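Local coordinates for protein putidaredoxin reductase (Pseudomonas putida, PDB 1Q1R) that probably passes electrons from NADH through its bound FAD to the iron-sulfur protein putidaredoxin, which serves the cytochrome P450cam monooxygenase, at residues A[10-15]-A[32-37]; A[105-110]-A[280-285]; A[150-155]-A[239-244]; A[215-220]-A[227-232]. All coordinates share one frame; numbering follows the deposited sequence.

Contact 1: residues A[10-15]-A[32-37]. With FAD (flavin-adenine dinucleotide), chain C.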
# COMPACT_ATOMS: atom_id res chain seq x y z
N VAL A 10 0.84 17.77 -5.88
CA VAL A 10 -0.55 17.37 -6.05
C VAL A 10 -0.79 16.06 -5.30
O VAL A 10 -0.28 15.00 -5.68
CB VAL A 10 -0.89 17.16 -7.54
CG1 VAL A 10 -2.36 16.80 -7.69
CG2 VAL A 10 -0.57 18.43 -8.33
N GLY A 11 -1.57 16.14 -4.23
CA GLY A 11 -1.86 14.96 -3.44
C GLY A 11 -1.34 15.15 -2.03
O GLY A 11 -0.16 15.42 -1.82
N THR A 12 -2.24 15.00 -1.06
CA THR A 12 -1.88 15.18 0.33
C THR A 12 -1.87 13.88 1.13
O THR A 12 -2.24 13.86 2.30
CB THR A 12 -2.82 16.19 1.01
OG1 THR A 12 -4.16 15.69 0.98
CG2 THR A 12 -2.77 17.53 0.27
N GLY A 13 -1.47 12.80 0.48
CA GLY A 13 -1.36 11.52 1.16
C GLY A 13 0.05 11.51 1.73
O GLY A 13 0.74 12.53 1.67
N LEU A 14 0.49 10.38 2.27
CA LEU A 14 1.84 10.28 2.84
C LEU A 14 2.94 10.71 1.87
O LEU A 14 3.86 11.43 2.25
CB LEU A 14 2.11 8.84 3.29
CG LEU A 14 3.51 8.54 3.85
CD1 LEU A 14 3.77 9.34 5.12
CD2 LEU A 14 3.61 7.05 4.13
N ALA A 15 2.84 10.26 0.62
CA ALA A 15 3.84 10.60 -0.38
C ALA A 15 4.01 12.10 -0.55
O ALA A 15 5.13 12.63 -0.46
CB ALA A 15 3.48 9.96 -1.72
N ILE A 32 6.32 26.14 -0.92
CA ILE A 32 5.82 24.78 -1.08
C ILE A 32 4.30 24.78 -0.96
O ILE A 32 3.75 25.20 0.05
CB ILE A 32 6.40 23.84 -0.01
CG1 ILE A 32 7.93 23.91 -0.03
CG2 ILE A 32 5.92 22.41 -0.24
CD1 ILE A 32 8.61 23.15 1.09
N ARG A 33 3.63 24.30 -2.00
CA ARG A 33 2.17 24.24 -1.98
C ARG A 33 1.66 22.81 -2.09
O ARG A 33 1.94 22.12 -3.07
CB ARG A 33 1.58 25.07 -3.12
CG ARG A 33 0.92 26.36 -2.66
CD ARG A 33 -0.21 26.77 -3.61
NE ARG A 33 -1.06 27.80 -3.03
CZ ARG A 33 -0.70 29.08 -2.89
NH1 ARG A 33 0.50 29.48 -3.28
NH2 ARG A 33 -1.54 29.95 -2.35
N LEU A 34 0.92 22.38 -1.07
CA LEU A 34 0.33 21.05 -1.06
C LEU A 34 -1.12 21.25 -1.47
O LEU A 34 -1.83 22.03 -0.86
CB LEU A 34 0.36 20.45 0.34
CG LEU A 34 1.54 19.55 0.75
CD1 LEU A 34 1.39 19.20 2.21
CD2 LEU A 34 1.55 18.29 -0.11
N VAL A 35 -1.55 20.54 -2.51
CA VAL A 35 -2.92 20.66 -2.98
C VAL A 35 -3.54 19.27 -3.09
O VAL A 35 -3.01 18.40 -3.77
CB VAL A 35 -2.97 21.34 -4.36
CG1 VAL A 35 -4.42 21.55 -4.79
CG2 VAL A 35 -2.22 22.67 -4.31
N GLY A 36 -4.66 19.07 -2.40
CA GLY A 36 -5.31 17.78 -2.45
C GLY A 36 -6.82 17.89 -2.46
O GLY A 36 -7.39 18.84 -1.93
N ASP A 37 -7.49 16.91 -3.07
CA ASP A 37 -8.94 16.95 -3.11
C ASP A 37 -9.54 16.52 -1.78
O ASP A 37 -10.72 16.77 -1.52
CB ASP A 37 -9.48 16.08 -4.26
CG ASP A 37 -9.00 14.64 -4.20
OD1 ASP A 37 -9.48 13.84 -5.04
OD2 ASP A 37 -8.15 14.30 -3.35
PA FAD C . -2.67 8.33 -1.42
O1A FAD C . -3.76 7.78 -2.25
O2A FAD C . -2.64 8.00 0.02
O5B FAD C . -2.64 9.92 -1.56
C5B FAD C . -2.92 10.58 -2.81
C4B FAD C . -3.84 11.78 -2.54
O4B FAD C . -3.84 12.68 -3.70
C3B FAD C . -5.30 11.32 -2.37
O3B FAD C . -5.93 12.13 -1.37
C2B FAD C . -5.91 11.63 -3.72
O2B FAD C . -7.32 11.86 -3.59
C1B FAD C . -5.21 12.92 -4.08
N9A FAD C . -5.35 13.31 -5.51
C8A FAD C . -5.26 12.50 -6.58
N7A FAD C . -5.47 13.23 -7.69
C5A FAD C . -5.69 14.48 -7.32
C6A FAD C . -5.96 15.66 -8.02
N6A FAD C . -6.06 15.65 -9.35
N1A FAD C . -6.13 16.82 -7.33
C2A FAD C . -6.05 16.84 -5.99
N3A FAD C . -5.79 15.72 -5.30
C4A FAD C . -5.61 14.54 -5.94
N1 FAD C . 1.28 0.22 3.51
C2 FAD C . 2.25 -0.43 4.30
O2 FAD C . 3.44 -0.35 4.00
N3 FAD C . 1.84 -1.14 5.44
C4 FAD C . 0.47 -1.21 5.79
O4 FAD C . 0.14 -1.80 6.81
C4X FAD C . -0.49 -0.57 4.99
N5 FAD C . -1.81 -0.58 5.35
C5X FAD C . -2.76 0.10 4.64
C6 FAD C . -4.11 0.08 5.06
C7 FAD C . -5.09 0.80 4.34
C7M FAD C . -6.56 0.74 4.80
C8 FAD C . -4.72 1.55 3.19
C8M FAD C . -5.75 2.36 2.40
C9 FAD C . -3.37 1.56 2.78
C9A FAD C . -2.39 0.84 3.49
N10 FAD C . -1.03 0.85 3.09
C10 FAD C . -0.08 0.15 3.86
C1' FAD C . -0.61 1.60 1.87
C2' FAD C . 0.05 2.93 2.25
O2' FAD C . -0.79 3.61 3.19
C3' FAD C . 0.27 3.81 1.00
O3' FAD C . 1.02 3.07 0.03
C4' FAD C . 1.02 5.09 1.37
O4' FAD C . 0.28 5.83 2.34
C5' FAD C . 1.27 6.00 0.15
O5' FAD C . 0.06 6.61 -0.33
P FAD C . 0.17 7.81 -1.40
O1P FAD C . 0.39 9.07 -0.66
O2P FAD C . 1.16 7.42 -2.42
O3P FAD C . -1.29 7.83 -2.12
O HOH W 1 -5.64 15.00 -1.14
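Val10 ends the first strand of a Rossmann-type beta-alpha-beta unit and pairs in parallel with Val35, its CA lying 3.5 Å from Val35 O in a CA-H...O contact. Its CG1, anti to the backbone N (chi1 -177°), meets the FAD adenine at C6A, 3.8 Å away. Gly11 N donates to the same Val35 O at 2.7 Å, a nearly straight bond and the last rung before the segments part around the cofactor. Gly11 CA comes within 3.0 Å of FAD O4B, so the backbone itself lies against the ribose, and Gly11 O is buried without a polar partner. Thr12 reaches across with both branches: CG2 rests on Gly36 N at 3.6 Å, while OG1 bonds to a water that also binds FAD O3B and, weakly, Asp37 OD2. Gly13 is the N-cap of helix 14-25, and Ala15 N in its first turn donates to FAD O1P at 3.0 Å. The other ribose hydroxyl, FAD O2B, donates to Asp37 OD2 at 2.6 Å. The cofactor is thus gripped at both ribose hydroxyls, one by the Asp37 carboxylate and one through water, and at the pyrophosphate by the helix N-terminus, whose dipole probably helps offset the negative charge.

Contact 2: residues A[105-110]-A[280-285]. With FAD (flavin-adenine dinucleotide), chain C.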
# COMPACT_ATOMS: atom_id res chain seq x y z
N ARG A 105 8.72 23.63 -10.08
CA ARG A 105 8.87 22.19 -9.85
C ARG A 105 7.51 21.62 -9.46
O ARG A 105 6.87 22.11 -8.53
CB ARG A 105 9.88 21.93 -8.73
CG ARG A 105 11.32 21.77 -9.20
CD ARG A 105 11.78 22.96 -10.00
NE ARG A 105 12.68 22.58 -11.08
CZ ARG A 105 13.97 22.31 -10.93
NH1 ARG A 105 14.53 22.38 -9.73
NH2 ARG A 105 14.70 21.96 -11.98
N LEU A 106 7.06 20.60 -10.18
CA LEU A 106 5.78 19.97 -9.91
C LEU A 106 5.96 18.51 -9.48
O LEU A 106 6.71 17.76 -10.10
CB LEU A 106 4.89 20.04 -11.16
CG LEU A 106 3.48 19.46 -11.06
CD1 LEU A 106 2.71 20.18 -9.96
CD2 LEU A 106 2.77 19.61 -12.40
N VAL A 107 5.27 18.13 -8.40
CA VAL A 107 5.34 16.77 -7.89
C VAL A 107 3.95 16.15 -7.87
O VAL A 107 3.04 16.67 -7.22
CB VAL A 107 5.92 16.74 -6.45
CG1 VAL A 107 5.90 15.30 -5.91
CG2 VAL A 107 7.33 17.30 -6.44
N LEU A 108 3.79 15.05 -8.59
CA LEU A 108 2.52 14.36 -8.64
C LEU A 108 2.51 13.19 -7.64
O LEU A 108 3.10 12.14 -7.89
CB LEU A 108 2.25 13.86 -10.06
CG LEU A 108 2.24 14.96 -11.13
CD1 LEU A 108 1.89 14.36 -12.48
CD2 LEU A 108 1.24 16.06 -10.76
N ALA A 109 1.84 13.41 -6.51
CA ALA A 109 1.72 12.41 -5.46
C ALA A 109 0.24 12.07 -5.37
O ALA A 109 -0.37 12.15 -4.30
CB ALA A 109 2.21 13.00 -4.14
N THR A 110 -0.32 11.67 -6.50
CA THR A 110 -1.74 11.37 -6.64
C THR A 110 -2.25 10.03 -6.13
O THR A 110 -3.46 9.80 -6.13
CB THR A 110 -2.15 11.51 -8.12
OG1 THR A 110 -1.36 10.62 -8.92
CG2 THR A 110 -1.93 12.93 -8.59
N MET A 280 7.70 15.54 -11.52
CA MET A 280 8.08 14.26 -10.93
C MET A 280 6.84 13.54 -10.41
O MET A 280 5.77 14.15 -10.28
CB MET A 280 9.06 14.49 -9.76
CG MET A 280 10.34 15.22 -10.14
SD MET A 280 11.46 15.48 -8.74
CE MET A 280 10.61 16.69 -7.84
N ALA A 281 6.96 12.24 -10.15
CA ALA A 281 5.86 11.44 -9.61
C ALA A 281 6.41 10.70 -8.40
O ALA A 281 7.61 10.44 -8.32
CB ALA A 281 5.35 10.46 -10.65
N VAL A 282 5.53 10.34 -7.46
CA VAL A 282 5.98 9.67 -6.23
C VAL A 282 4.85 8.90 -5.54
O VAL A 282 3.69 9.31 -5.59
CB VAL A 282 6.55 10.72 -5.25
CG1 VAL A 282 5.47 11.72 -4.88
CG2 VAL A 282 7.12 10.06 -4.01
N GLY A 283 5.20 7.79 -4.89
CA GLY A 283 4.22 7.00 -4.17
C GLY A 283 3.51 5.91 -4.94
O GLY A 283 4.04 5.37 -5.91
N ASP A 284 2.29 5.59 -4.51
CA ASP A 284 1.47 4.56 -5.13
C ASP A 284 1.27 4.76 -6.64
O ASP A 284 1.07 3.80 -7.37
CB ASP A 284 0.08 4.51 -4.47
CG ASP A 284 0.11 3.96 -3.06
OD1 ASP A 284 1.20 3.81 -2.48
OD2 ASP A 284 -0.98 3.67 -2.53
N CYS A 285 1.31 6.01 -7.09
CA CYS A 285 1.08 6.31 -8.50
C CYS A 285 2.30 6.20 -9.40
O CYS A 285 2.16 6.27 -10.63
CB CYS A 285 0.52 7.73 -8.65
SG CYS A 285 1.77 9.04 -8.51
PA FAD C . -2.67 8.33 -1.42
O1A FAD C . -3.76 7.78 -2.25
O2A FAD C . -2.64 8.00 0.02
O5B FAD C . -2.64 9.92 -1.56
C5B FAD C . -2.92 10.58 -2.81
C4B FAD C . -3.84 11.78 -2.54
O4B FAD C . -3.84 12.68 -3.70
C3B FAD C . -5.30 11.32 -2.37
O3B FAD C . -5.93 12.13 -1.37
C2B FAD C . -5.91 11.63 -3.72
O2B FAD C . -7.32 11.86 -3.59
C1B FAD C . -5.21 12.92 -4.08
N9A FAD C . -5.35 13.31 -5.51
C8A FAD C . -5.26 12.50 -6.58
N7A FAD C . -5.47 13.23 -7.69
C5A FAD C . -5.69 14.48 -7.32
C6A FAD C . -5.96 15.66 -8.02
N6A FAD C . -6.06 15.65 -9.35
N1A FAD C . -6.13 16.82 -7.33
C2A FAD C . -6.05 16.84 -5.99
N3A FAD C . -5.79 15.72 -5.30
C4A FAD C . -5.61 14.54 -5.94
N1 FAD C . 1.28 0.22 3.51
C2 FAD C . 2.25 -0.43 4.30
O2 FAD C . 3.44 -0.35 4.00
N3 FAD C . 1.84 -1.14 5.44
C4 FAD C . 0.47 -1.21 5.79
O4 FAD C . 0.14 -1.80 6.81
C4X FAD C . -0.49 -0.57 4.99
N5 FAD C . -1.81 -0.58 5.35
C5X FAD C . -2.76 0.10 4.64
C6 FAD C . -4.11 0.08 5.06
C7 FAD C . -5.09 0.80 4.34
C7M FAD C . -6.56 0.74 4.80
C8 FAD C . -4.72 1.55 3.19
C8M FAD C . -5.75 2.36 2.40
C9 FAD C . -3.37 1.56 2.78
C9A FAD C . -2.39 0.84 3.49
N10 FAD C . -1.03 0.85 3.09
C10 FAD C . -0.08 0.15 3.86
C1' FAD C . -0.61 1.60 1.87
C2' FAD C . 0.05 2.93 2.25
O2' FAD C . -0.79 3.61 3.19
C3' FAD C . 0.27 3.81 1.00
O3' FAD C . 1.02 3.07 0.03
C4' FAD C . 1.02 5.09 1.37
O4' FAD C . 0.28 5.83 2.34
C5' FAD C . 1.27 6.00 0.15
O5' FAD C . 0.06 6.61 -0.33
P FAD C . 0.17 7.81 -1.40
O1P FAD C . 0.39 9.07 -0.66
O2P FAD C . 1.16 7.42 -2.42
O3P FAD C . -1.29 7.83 -2.12
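Val107 and Met280 meet through methyl groups, Val107 CG2 against Met280 CE at 3.6 Å, beside the outermost pairing of the parallel sheet in the FAD-binding Rossmann-type domain. The thioether is bent at its last torsion (chi3 -72°), which turns CE back over the valine. Val107's other methyl, CG1, touches Val282 CG1, and that same Val282 methyl also packs on Ala109 CB at 3.6 Å, so one branch bridges two residues of segment 105-110. The backbone ladder holds these groups in step: Met280 N donates to Leu106 O and Leu108 N to Met280 O, both at 2.8 Å and nearly straight. Val282 N continues the ladder to Leu108 O with a longer, more bent bond. Helix 302-316 lies against Met280 and Val282, while strand 6-10 flanks segment 105-110 on its other edge.

Past the strand ends both segments turn to FAD. Gly283 CA runs close against a phosphate oxygen, FAD O2P, and Asp284 N donates to that oxygen at 3.0 Å. The Asp284 carboxylate divides its work: OD1 accepts from the ribityl hydroxyl FAD O3' at 2.6 Å, and OD2 forms a salt bridge with Arg134, which is itself hydrogen-bonded to FAD and probably helps fix the carboxylate's rotation. Thr110 rests its CB near the adenine at FAD C8A, and its OG1 is hydrogen-bonded to Asn251 O. Beyond the strand end, Cys285 SG sits 3.4 Å from Leu108 O.

Contact 3: residues A[150-155]-A[239-244]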
# COMPACT_ATOMS: atom_id res chain seq x y z
N ASN A 150 -23.40 -9.28 13.83
CA ASN A 150 -23.90 -8.87 12.53
C ASN A 150 -23.05 -9.59 11.49
O ASN A 150 -21.95 -10.07 11.79
CB ASN A 150 -23.81 -7.35 12.35
CG ASN A 150 -25.10 -6.65 12.74
OD1 ASN A 150 -25.89 -7.17 13.52
ND2 ASN A 150 -25.32 -5.45 12.19
N ARG A 151 -23.57 -9.69 10.27
CA ARG A 151 -22.85 -10.41 9.23
C ARG A 151 -22.09 -9.53 8.25
O ARG A 151 -22.66 -8.65 7.61
CB ARG A 151 -23.83 -11.32 8.48
CG ARG A 151 -24.30 -12.50 9.31
CD ARG A 151 -25.56 -13.15 8.74
NE ARG A 151 -25.93 -14.36 9.48
CZ ARG A 151 -25.34 -15.54 9.33
NH1 ARG A 151 -24.36 -15.69 8.45
NH2 ARG A 151 -25.73 -16.58 10.06
N LEU A 152 -20.80 -9.79 8.14
CA LEU A 152 -19.94 -9.06 7.23
C LEU A 152 -19.46 -9.97 6.11
O LEU A 152 -19.14 -11.14 6.33
CB LEU A 152 -18.71 -8.50 7.95
CG LEU A 152 -17.55 -8.03 7.05
CD1 LEU A 152 -17.98 -6.83 6.22
CD2 LEU A 152 -16.33 -7.67 7.90
N VAL A 153 -19.42 -9.42 4.91
CA VAL A 153 -18.90 -10.14 3.77
C VAL A 153 -17.83 -9.23 3.18
O VAL A 153 -18.11 -8.10 2.77
CB VAL A 153 -19.95 -10.44 2.69
CG1 VAL A 153 -19.26 -11.07 1.47
CG2 VAL A 153 -21.00 -11.41 3.23
N VAL A 154 -16.60 -9.73 3.17
CA VAL A 154 -15.48 -8.99 2.61
C VAL A 154 -15.24 -9.55 1.21
O VAL A 154 -15.11 -10.76 1.04
CB VAL A 154 -14.19 -9.19 3.45
CG1 VAL A 154 -13.04 -8.44 2.81
CG2 VAL A 154 -14.42 -8.75 4.89
N ILE A 155 -15.19 -8.68 0.21
CA ILE A 155 -14.95 -9.11 -1.16
C ILE A 155 -13.53 -8.72 -1.54
O ILE A 155 -13.23 -7.54 -1.76
CB ILE A 155 -15.94 -8.46 -2.14
CG1 ILE A 155 -17.38 -8.77 -1.70
CG2 ILE A 155 -15.71 -8.99 -3.55
CD1 ILE A 155 -18.44 -7.97 -2.42
N ALA A 239 -25.99 -10.45 4.45
CA ALA A 239 -25.00 -9.52 4.96
C ALA A 239 -25.58 -8.24 5.54
O ALA A 239 -26.54 -7.69 5.00
CB ALA A 239 -24.01 -9.16 3.86
N ASP A 240 -24.99 -7.77 6.63
CA ASP A 240 -25.40 -6.53 7.26
C ASP A 240 -24.41 -5.46 6.81
O ASP A 240 -24.68 -4.26 6.86
CB ASP A 240 -25.36 -6.65 8.78
CG ASP A 240 -26.38 -7.63 9.31
OD1 ASP A 240 -27.57 -7.45 9.03
OD2 ASP A 240 -25.97 -8.59 10.01
N LEU A 241 -23.24 -5.92 6.36
CA LEU A 241 -22.18 -5.03 5.92
C LEU A 241 -21.34 -5.70 4.84
O LEU A 241 -21.06 -6.90 4.92
CB LEU A 241 -21.28 -4.67 7.11
CG LEU A 241 -20.12 -3.69 6.90
CD1 LEU A 241 -20.65 -2.32 6.51
CD2 LEU A 241 -19.31 -3.60 8.20
N VAL A 242 -20.94 -4.93 3.83
CA VAL A 242 -20.12 -5.46 2.75
C VAL A 242 -18.96 -4.51 2.53
O VAL A 242 -19.15 -3.31 2.33
CB VAL A 242 -20.90 -5.59 1.42
CG1 VAL A 242 -19.97 -6.06 0.30
CG2 VAL A 242 -22.06 -6.57 1.58
N ILE A 243 -17.75 -5.05 2.58
CA ILE A 243 -16.55 -4.26 2.36
C ILE A 243 -15.82 -4.86 1.17
O ILE A 243 -15.48 -6.04 1.17
CB ILE A 243 -15.64 -4.29 3.60
CG1 ILE A 243 -16.37 -3.63 4.78
CG2 ILE A 243 -14.32 -3.59 3.30
CD1 ILE A 243 -15.69 -3.84 6.11
N ALA A 244 -15.61 -4.04 0.15
CA ALA A 244 -14.95 -4.51 -1.06
C ALA A 244 -13.54 -3.97 -1.22
O ALA A 244 -13.27 -2.79 -0.96
CB ALA A 244 -15.80 -4.13 -2.29
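A pair of neighbouring parallel strands in the second five-stranded sheet of the glutathione reductase fold brings Asp240 against the start of strand 151-155. Its OD2 takes Arg151 N at 2.7 Å on the anti lone pair, and the Asp240 and Asn150 side chains cross at about a right angle, their carboxylate and amide planes 34° apart. Arg151 O in turn accepts from both Asp240 N, in the carbonyl plane at 2.7 Å, and Leu241 N, at 3.1 Å. Arg151 and Asp240 are thus locked by bonds in both directions before the regular ladder begins. From there Val153 N to Leu241 O, Ile243 N to Val153 O and Ile155 N to Ile243 O carry the strands on. Strand 151-155 leads into a GxGxxG-type turn and helix 159-170, consistent with a Rossmann-type dinucleotide site, probably that for NADH. On the face toward this helix, Leu152, with CG anti to the backbone N (chi1 165°), swings CD1 across to Ile243 CD1 at 3.8 Å and to 3.3 Å from Leu241 O. On the other face Ile155 CD1 crosses Val242 CG1 at 3.7 Å, and Val153 CG2 meets Ala239 CB at 3.8 Å.

Contact 4: residues A[215-220]-A[227-232]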
# COMPACT_ATOMS: atom_id res chain seq x y z
N CYS A 215 -21.88 -12.42 -8.13
CA CYS A 215 -22.65 -12.08 -9.32
C CYS A 215 -23.65 -10.96 -9.07
O CYS A 215 -24.16 -10.36 -10.02
CB CYS A 215 -23.38 -13.31 -9.87
SG CYS A 215 -24.69 -13.95 -8.81
N GLY A 216 -23.93 -10.66 -7.80
CA GLY A 216 -24.87 -9.60 -7.51
C GLY A 216 -25.27 -9.45 -6.06
O GLY A 216 -24.68 -10.08 -5.17
N PHE A 217 -26.28 -8.63 -5.81
CA PHE A 217 -26.74 -8.40 -4.44
C PHE A 217 -28.25 -8.26 -4.33
O PHE A 217 -28.94 -7.98 -5.31
CB PHE A 217 -26.12 -7.10 -3.88
CG PHE A 217 -24.63 -7.01 -4.03
CD1 PHE A 217 -24.06 -6.59 -5.23
CD2 PHE A 217 -23.80 -7.33 -2.97
CE1 PHE A 217 -22.68 -6.50 -5.37
CE2 PHE A 217 -22.41 -7.24 -3.09
CZ PHE A 217 -21.85 -6.82 -4.30
N GLU A 218 -28.76 -8.48 -3.13
CA GLU A 218 -30.18 -8.30 -2.85
C GLU A 218 -30.17 -7.05 -1.98
O GLU A 218 -29.23 -6.85 -1.20
CB GLU A 218 -30.75 -9.49 -2.07
CG GLU A 218 -30.64 -10.80 -2.82
CD GLU A 218 -31.29 -11.96 -2.09
OE1 GLU A 218 -31.28 -11.97 -0.84
OE2 GLU A 218 -31.81 -12.87 -2.77
N MET A 219 -31.18 -6.20 -2.12
CA MET A 219 -31.24 -4.97 -1.34
C MET A 219 -32.62 -4.65 -0.80
O MET A 219 -33.62 -5.10 -1.35
CB MET A 219 -30.78 -3.80 -2.20
CG MET A 219 -29.33 -3.87 -2.58
SD MET A 219 -28.91 -2.36 -3.41
CE MET A 219 -28.84 -1.23 -2.01
N SER A 220 -32.66 -3.87 0.28
CA SER A 220 -33.92 -3.47 0.89
C SER A 220 -34.45 -2.25 0.14
O SER A 220 -33.69 -1.34 -0.17
CB SER A 220 -33.71 -3.14 2.38
OG SER A 220 -32.74 -2.11 2.53
N THR A 227 -28.69 -6.50 1.64
CA THR A 227 -29.16 -7.48 2.59
C THR A 227 -28.52 -8.83 2.32
O THR A 227 -28.57 -9.73 3.16
CB THR A 227 -30.70 -7.65 2.54
OG1 THR A 227 -31.10 -7.95 1.20
CG2 THR A 227 -31.39 -6.37 3.00
N ALA A 228 -27.92 -8.99 1.14
CA ALA A 228 -27.28 -10.26 0.81
C ALA A 228 -26.36 -10.18 -0.41
O ALA A 228 -26.56 -9.37 -1.31
CB ALA A 228 -28.34 -11.34 0.59
N VAL A 229 -25.33 -11.03 -0.40
CA VAL A 229 -24.37 -11.09 -1.50
C VAL A 229 -24.62 -12.43 -2.20
O VAL A 229 -24.68 -13.47 -1.54
CB VAL A 229 -22.91 -11.06 -0.96
CG1 VAL A 229 -21.92 -11.04 -2.13
CG2 VAL A 229 -22.71 -9.85 -0.06
N LEU A 230 -24.77 -12.40 -3.52
CA LEU A 230 -25.01 -13.64 -4.26
C LEU A 230 -23.77 -14.07 -5.02
O LEU A 230 -23.12 -13.25 -5.67
CB LEU A 230 -26.17 -13.48 -5.25
CG LEU A 230 -27.57 -13.04 -4.78
CD1 LEU A 230 -27.82 -13.49 -3.35
CD2 LEU A 230 -27.67 -11.54 -4.88
N CYS A 231 -23.45 -15.35 -4.95
CA CYS A 231 -22.29 -15.88 -5.65
C CYS A 231 -22.73 -16.52 -6.96
O CYS A 231 -23.85 -17.00 -7.09
CB CYS A 231 -21.58 -16.91 -4.79
SG CYS A 231 -21.05 -16.26 -3.20
N GLU A 232 -21.81 -16.54 -7.92
CA GLU A 232 -22.07 -17.11 -9.24
C GLU A 232 -22.60 -18.55 -9.16
O GLU A 232 -23.39 -18.97 -10.01
CB GLU A 232 -20.79 -17.06 -10.07
CG GLU A 232 -20.92 -17.59 -11.48
CD GLU A 232 -22.08 -16.97 -12.24
OE1 GLU A 232 -22.25 -15.74 -12.17
OE2 GLU A 232 -22.81 -17.73 -12.92
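Strands 215-219 and 227-231 form the two arms of a beta hairpin, their axes 4.7 Å apart at closest approach, with 161° between their directions, close to antiparallel. Phe217 and Val229 are a non-hydrogen-bonded pair, flanked by the hydrogen-bonded pairs Gly216 with Leu230 and Glu218 with Ala228. Each end of this register carries a classic beta bulge. At one, Cys215 N donates to Leu230 O at 2.9 Å while Gly216 N adds a weak bond to the same oxygen. At the other, Thr227 N gives Glu218 O an almost perfectly straight bond of 2.9 Å, joined by weak ones from Ala228 N and Thr227 OG1. Leu230 N to Gly216 O and Glu218 N to Ala228 O complete the ladder.

Phe217 and Val229 lie side by side, pointing the same way, with the ring's CE2 3.9 Å from Val229 CG1; Ala228 O sits at the ring edge. On the opposite face Leu230 crosses the Glu218 chain at about a right angle and sets CD2 against Gly216 O and Phe217 CA, the latter 3.3 Å off. Glu218, extended beyond CG (chi2 -176°), places CG 3.7 Å from Leu230 CD2 and brings OE1 to 3.3 Å from Ala228 CB, where the same oxygen forms a salt bridge with Arg236.

Strand 236-238 pairs with the edge of strand 226-231 away from strand 214-219 to complete a three-stranded antiparallel sheet. The sheet face bearing Phe217 and Val229 packs on Ile155 and Val153 of strand 151-155, and helix 123-126 abuts Phe217 and Met219.

How the contacts relate
The four contacts fall into two groups. Contacts 1 and 2, centres 9 Å apart, share the first parallel sheet: strand 6-10 lies between 31-35 and 105-108, and Val10 hydrogen-bonds to Val107 and Ala109. Both end at FAD, contact 1 at the adenosine and pyrophosphate, contact 2 also at the ribityl chain. Contacts 3 and 4, centres 11 Å apart, build the other group, where the hairpin sheet packs on the second parallel sheet and Thr227 O bonds to Ala239 N. About 34 Å separates the centres of contacts 2 and 3. Along the chain contact 1 comes first; contact 4 is nested within contact 3, and both within contact 2, so the second dinucleotide-type domain is probably an insertion into the FAD domain.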